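NF-kappa-B inhibitor beta (Mus musculus, PDB 1OY3) inhibits the transcription factor NF-kappa-B by forming a complex with it and trapping it in the cytoplasm. Local coordinates at residues Leu38-Leu49 with Val61-Ala69. Residues are numbered along the deposited sequence; the frame is centred on the assembly and turned at random.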
ATOM      1  N   LEU C  38     -14.828  -4.347  21.124  1.00 32.17           N
ATOM      2  CA  LEU C  38     -13.615  -4.968  20.597  1.00 32.93           C
ATOM      3  C   LEU C  38     -13.139  -4.336  19.300  1.00 29.51           C
ATOM      4  O   LEU C  38     -11.941  -4.151  19.102  1.00 31.94           O
ATOM      5  CB  LEU C  38     -13.826  -6.465  20.350  1.00 34.93           C
ATOM      6  CG  LEU C  38     -13.812  -7.416  21.542  1.00 35.50           C
ATOM      7  CD1 LEU C  38     -14.087  -8.833  21.061  1.00 39.29           C
ATOM      8  CD2 LEU C  38     -12.465  -7.338  22.233  1.00 34.39           C
ATOM      9  N   ASP C  39     -14.075  -3.994  18.423  1.00 22.76           N
ATOM     10  CA  ASP C  39     -13.711  -3.426  17.129  1.00 27.28           C
ATOM     11  C   ASP C  39     -13.539  -1.913  17.051  1.00 24.07           C
ATOM     12  O   ASP C  39     -13.343  -1.372  15.965  1.00 22.86           O
ATOM     13  CB  ASP C  39     -14.712  -3.881  16.062  1.00 27.66           C
ATOM     14  CG  ASP C  39     -14.758  -5.391  15.916  1.00 33.53           C
ATOM     15  OD1 ASP C  39     -13.674  -6.022  15.901  1.00 30.60           O
ATOM     16  OD2 ASP C  39     -15.875  -5.946  15.811  1.00 39.22           O
ATOM     17  N   LEU C  40     -13.606  -1.229  18.187  1.00 25.29           N
ATOM     18  CA  LEU C  40     -13.446   0.215  18.180  1.00 27.05           C
ATOM     19  C   LEU C  40     -12.087   0.567  17.591  1.00 25.97           C
ATOM     20  O   LEU C  40     -11.078  -0.025  17.950  1.00 26.32           O
ATOM     21  CB  LEU C  40     -13.570   0.774  19.599  1.00 28.45           C
ATOM     22  CG  LEU C  40     -14.974   0.692  20.214  1.00 35.65           C
ATOM     23  CD1 LEU C  40     -14.937   1.219  21.638  1.00 30.35           C
ATOM     24  CD2 LEU C  40     -15.959   1.503  19.367  1.00 32.70           C
ATOM     25  N   GLN C  41     -12.071   1.537  16.685  1.00 27.21           N
ATOM     26  CA  GLN C  41     -10.840   1.961  16.028  1.00 26.09           C
ATOM     27  C   GLN C  41     -10.349   3.308  16.541  1.00 23.86           C
ATOM     28  O   GLN C  41     -11.118   4.263  16.583  1.00 25.63           O
ATOM     29  CB  GLN C  41     -11.083   2.060  14.523  1.00 19.42           C
ATOM     30  CG  GLN C  41     -11.644   0.785  13.900  1.00 21.52           C
ATOM     31  CD  GLN C  41     -12.158   1.001  12.484  1.00 18.41           C
ATOM     32  OE1 GLN C  41     -13.323   0.739  12.188  1.00 22.50           O
ATOM     33  NE2 GLN C  41     -11.289   1.482  11.606  1.00 22.36           N
ATOM     34  N   ASN C  42      -9.076   3.390  16.926  1.00 19.17           N
ATOM     35  CA  ASN C  42      -8.528   4.659  17.390  1.00 18.14           C
ATOM     36  C   ASN C  42      -8.471   5.607  16.188  1.00 18.14           C
ATOM     37  O   ASN C  42      -9.049   5.309  15.147  1.00 13.88           O
ATOM     38  CB  ASN C  42      -7.131   4.484  17.998  1.00 17.94           C
ATOM     39  CG  ASN C  42      -6.147   3.894  17.031  1.00 19.39           C
ATOM     40  OD1 ASN C  42      -6.372   3.897  15.822  1.00 23.89           O
ATOM     41  ND2 ASN C  42      -5.038   3.392  17.554  1.00 16.09           N
ATOM     42  N   ASP C  43      -7.763   6.728  16.327  1.00 18.31           N
ATOM     43  CA  ASP C  43      -7.681   7.722  15.255  1.00 22.74           C
ATOM     44  C   ASP C  43      -6.846   7.321  14.036  1.00 23.95           C
ATOM     45  O   ASP C  43      -6.822   8.032  13.034  1.00 27.64           O
ATOM     46  CB  ASP C  43      -7.192   9.067  15.822  1.00 13.72           C
ATOM     47  CG  ASP C  43      -8.188   9.685  16.804  1.00 23.21           C
ATOM     48  OD1 ASP C  43      -7.852  10.710  17.436  1.00 25.76           O
ATOM     49  OD2 ASP C  43      -9.313   9.152  16.946  1.00 21.46           O
ATOM     50  N   LEU C  44      -6.157   6.190  14.125  1.00 23.10           N
ATOM     51  CA  LEU C  44      -5.371   5.694  12.997  1.00 19.25           C
ATOM     52  C   LEU C  44      -6.192   4.589  12.328  1.00 15.78           C
ATOM     53  O   LEU C  44      -5.739   3.935  11.395  1.00 22.25           O
ATOM     54  CB  LEU C  44      -4.021   5.156  13.483  1.00 19.02           C
ATOM     55  CG  LEU C  44      -3.055   6.220  14.017  1.00 24.47           C
ATOM     56  CD1 LEU C  44      -1.862   5.566  14.719  1.00 17.16           C
ATOM     57  CD2 LEU C  44      -2.591   7.098  12.856  1.00 19.83           C
ATOM     58  N   GLY C  45      -7.422   4.409  12.804  1.00 13.43           N
ATOM     59  CA  GLY C  45      -8.305   3.394  12.256  1.00 15.52           C
ATOM     60  C   GLY C  45      -7.971   2.000  12.754  1.00 22.01           C
ATOM     61  O   GLY C  45      -8.519   1.006  12.280  1.00 23.76           O
ATOM     62  N   GLN C  46      -7.066   1.925  13.721  1.00 18.26           N
ATOM     63  CA  GLN C  46      -6.647   0.643  14.266  1.00 17.71           C
ATOM     64  C   GLN C  46      -7.534   0.123  15.386  1.00 22.78           C
ATOM     65  O   GLN C  46      -8.035   0.886  16.210  1.00 18.67           O
ATOM     66  CB  GLN C  46      -5.227   0.753  14.806  1.00 15.17           C
ATOM     67  CG  GLN C  46      -4.185   1.189  13.803  1.00 13.72           C
ATOM     68  CD  GLN C  46      -2.895   1.584  14.488  1.00 18.29           C
ATOM     69  OE1 GLN C  46      -1.809   1.547  13.892  1.00 21.62           O
ATOM     70  NE2 GLN C  46      -3.008   1.988  15.748  1.00  9.75           N
ATOM     71  N   THR C  47      -7.725  -1.190  15.412  1.00 21.98           N
ATOM     72  CA  THR C  47      -8.508  -1.822  16.467  1.00 18.58           C
ATOM     73  C   THR C  47      -7.456  -2.451  17.376  1.00 14.07           C
ATOM     74  O   THR C  47      -6.254  -2.323  17.121  1.00 16.54           O
ATOM     75  CB  THR C  47      -9.412  -2.930  15.906  1.00 24.66           C
ATOM     76  OG1 THR C  47      -8.601  -3.923  15.265  1.00 25.62           O
ATOM     77  CG2 THR C  47     -10.401  -2.347  14.897  1.00 25.12           C
ATOM     78  N   ALA C  48      -7.887  -3.127  18.433  1.00 17.80           N
ATOM     79  CA  ALA C  48      -6.940  -3.778  19.330  1.00 13.36           C
ATOM     80  C   ALA C  48      -6.229  -4.905  18.577  1.00 12.18           C
ATOM     81  O   ALA C  48      -5.046  -5.173  18.808  1.00 12.73           O
ATOM     82  CB  ALA C  48      -7.672  -4.340  20.538  1.00 19.01           C
ATOM     83  N   LEU C  49      -6.960  -5.560  17.674  1.00 14.94           N
ATOM     84  CA  LEU C  49      -6.406  -6.666  16.886  1.00 13.70           C
ATOM     85  C   LEU C  49      -5.243  -6.135  16.058  1.00  8.86           C
ATOM     86  O   LEU C  49      -4.173  -6.716  16.045  1.00 18.13           O
ATOM     87  CB  LEU C  49      -7.468  -7.245  15.935  1.00  3.85           C
ATOM     88  CG  LEU C  49      -7.553  -8.760  15.715  1.00 13.24           C
ATOM     89  CD1 LEU C  49      -7.984  -9.055  14.272  1.00  7.34           C
ATOM     90  CD2 LEU C  49      -6.228  -9.404  16.015  1.00  9.36           C
ATOM     91  N   VAL C  61      -3.133 -12.065  19.778  1.00 14.86           N
ATOM     92  CA  VAL C  61      -4.010 -12.069  18.627  1.00 10.84           C
ATOM     93  C   VAL C  61      -5.086 -13.139  18.794  1.00 14.29           C
ATOM     94  O   VAL C  61      -6.232 -12.936  18.384  1.00 10.82           O
ATOM     95  CB  VAL C  61      -3.217 -12.308  17.315  1.00  9.96           C
ATOM     96  CG1 VAL C  61      -4.173 -12.632  16.171  1.00  5.26           C
ATOM     97  CG2 VAL C  61      -2.391 -11.050  16.981  1.00  7.12           C
ATOM     98  N   GLU C  62      -4.731 -14.267  19.411  1.00 17.58           N
ATOM     99  CA  GLU C  62      -5.692 -15.348  19.616  1.00 15.13           C
ATOM    100  C   GLU C  62      -6.792 -14.950  20.591  1.00 18.22           C
ATOM    101  O   GLU C  62      -7.965 -15.247  20.366  1.00 19.27           O
ATOM    102  CB  GLU C  62      -4.984 -16.617  20.120  1.00 21.30           C
ATOM    103  CG  GLU C  62      -5.927 -17.781  20.456  1.00 20.71           C
ATOM    104  CD  GLU C  62      -5.187 -19.075  20.783  1.00 16.35           C
ATOM    105  OE1 GLU C  62      -4.173 -19.010  21.509  1.00 18.01           O
ATOM    106  OE2 GLU C  62      -5.619 -20.154  20.321  1.00 12.70           O
ATOM    107  N   LYS C  63      -6.414 -14.283  21.678  1.00 10.62           N
ATOM    108  CA  LYS C  63      -7.394 -13.862  22.676  1.00 14.23           C
ATOM    109  C   LYS C  63      -8.418 -12.960  22.023  1.00 13.79           C
ATOM    110  O   LYS C  63      -9.626 -13.183  22.138  1.00 17.08           O
ATOM    111  CB  LYS C  63      -6.705 -13.117  23.813  1.00 11.36           C
ATOM    112  CG  LYS C  63      -5.750 -13.967  24.614  1.00 14.16           C
ATOM    113  CD  LYS C  63      -5.205 -13.161  25.782  1.00 18.87           C
ATOM    114  CE  LYS C  63      -4.277 -13.987  26.641  1.00 18.50           C
ATOM    115  NZ  LYS C  63      -3.695 -13.122  27.694  1.00 27.59           N
ATOM    116  N   LEU C  64      -7.927 -11.950  21.313  1.00 14.60           N
ATOM    117  CA  LEU C  64      -8.794 -11.011  20.621  1.00 15.84           C
ATOM    118  C   LEU C  64      -9.637 -11.748  19.588  1.00 19.77           C
ATOM    119  O   LEU C  64     -10.848 -11.522  19.487  1.00 20.14           O
ATOM    120  CB  LEU C  64      -7.947  -9.905  19.960  1.00 13.51           C
ATOM    121  CG  LEU C  64      -7.195  -9.067  21.000  1.00 16.57           C
ATOM    122  CD1 LEU C  64      -6.142  -8.172  20.351  1.00 16.76           C
ATOM    123  CD2 LEU C  64      -8.218  -8.234  21.779  1.00 20.75           C
ATOM    124  N   TYR C  65      -9.006 -12.650  18.841  1.00 16.60           N
ATOM    125  CA  TYR C  65      -9.709 -13.416  17.807  1.00 15.95           C
ATOM    126  C   TYR C  65     -10.746 -14.343  18.463  1.00 18.79           C
ATOM    127  O   TYR C  65     -11.894 -14.435  18.020  1.00 20.44           O
ATOM    128  CB  TYR C  65      -8.692 -14.240  16.995  1.00 16.33           C
ATOM    129  CG  TYR C  65      -9.221 -14.895  15.724  1.00 12.38           C
ATOM    130  CD1 TYR C  65      -8.632 -16.064  15.237  1.00 12.27           C
ATOM    131  CD2 TYR C  65     -10.266 -14.332  14.986  1.00 14.40           C
ATOM    132  CE1 TYR C  65      -9.060 -16.653  14.064  1.00 13.34           C
ATOM    133  CE2 TYR C  65     -10.705 -14.921  13.783  1.00  5.50           C
ATOM    134  CZ  TYR C  65     -10.090 -16.081  13.339  1.00 11.60           C
ATOM    135  OH  TYR C  65     -10.475 -16.672  12.149  1.00 15.22           O
ATOM    136  N   ALA C  66     -10.333 -15.015  19.530  1.00 20.53           N
ATOM    137  CA  ALA C  66     -11.202 -15.930  20.254  1.00 18.08           C
ATOM    138  C   ALA C  66     -12.394 -15.169  20.814  1.00 20.00           C
ATOM    139  O   ALA C  66     -13.511 -15.684  20.829  1.00 15.97           O
ATOM    140  CB  ALA C  66     -10.427 -16.605  21.393  1.00 13.77           C
ATOM    141  N   ALA C  67     -12.136 -13.942  21.270  1.00 19.04           N
ATOM    142  CA  ALA C  67     -13.161 -13.078  21.846  1.00 17.03           C
ATOM    143  C   ALA C  67     -14.134 -12.540  20.813  1.00 20.87           C
ATOM    144  O   ALA C  67     -15.136 -11.926  21.169  1.00 24.40           O
ATOM    145  CB  ALA C  67     -12.505 -11.914  22.590  1.00 14.55           C
ATOM    146  N   GLY C  68     -13.835 -12.743  19.534  1.00 20.36           N
ATOM    147  CA  GLY C  68     -14.739 -12.275  18.499  1.00 18.00           C
ATOM    148  C   GLY C  68     -14.372 -10.985  17.781  1.00 18.19           C
ATOM    149  O   GLY C  68     -15.231 -10.371  17.148  1.00 16.96           O
ATOM    150  N   ALA C  69     -13.108 -10.573  17.866  1.00 15.77           N
ATOM    151  CA  ALA C  69     -12.663  -9.354  17.200  1.00 17.26           C
ATOM    152  C   ALA C  69     -12.799  -9.512  15.678  1.00 20.09           C
ATOM    153  O   ALA C  69     -12.485 -10.574  15.125  1.00 20.70           O
ATOM    154  CB  ALA C  69     -11.207  -9.065  17.576  1.00 15.59           C
TER
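Leu-49 lays its CA against CD1 of Leu-64 in a buried contact that no hydrogen bond crosses; Leu-49 and Leu-38 bury the most surface. Leu-49 sends CD2 to CG1 of Val-61 at 3.8 Å, the side chains crossing at about a right angle, while its CG rests 4.1 Å from CB of Ala-69. Leu-64 answers: its CD1 lies 3.5 Å from the carbonyl O of Ala-48, and its CD2 touches the Ala-48 methyl. Leu-38 comes in beside them: CG stands anti to the carbonyl carbon (chi1 -77°) and the chain runs on extended through chi2, which carries CD1 to the end of helix 58-66, 3.3 Å from Ala-67 O and 3.8 Å from Ala-67 CB. That end is a Schellman motif, with Gly-68 at positive phi and Ala-69 N bonded back to Leu-64 O, and the reversal brings the Ala-69 methyl round to Leu-49.

Helices 48-55 and 58-66 are the antiparallel pair of ankyrin repeat 2, and the contact sets the start of the first helix, and the base of the loop before it, against the end of the second. Asp-39 OD1 sits against the Ala-69 backbone, 3.6 Å from its C, and accepts a hydrogen bond from Gly-70 N, tying the chain that leaves helix 58-66 to the loop that leads into helix 48-55. Thr-47 is the N-cap of helix 48-55. In the loop, a Gly-45 N to Asn-42 O bond closes a type I turn, and Asn-42 OD1 braces it, taking Leu-44 N at 2.9 Å (an Asx turn) and, just beyond, Gln-46 N at 3.0 Å, from opposite faces of its amide plane. Leu-29 and Ser-32 of helix 22-32 pack on Leu-38, and Cys-93, Val-96 and Leu-97 of helix 91-97 on Val-61.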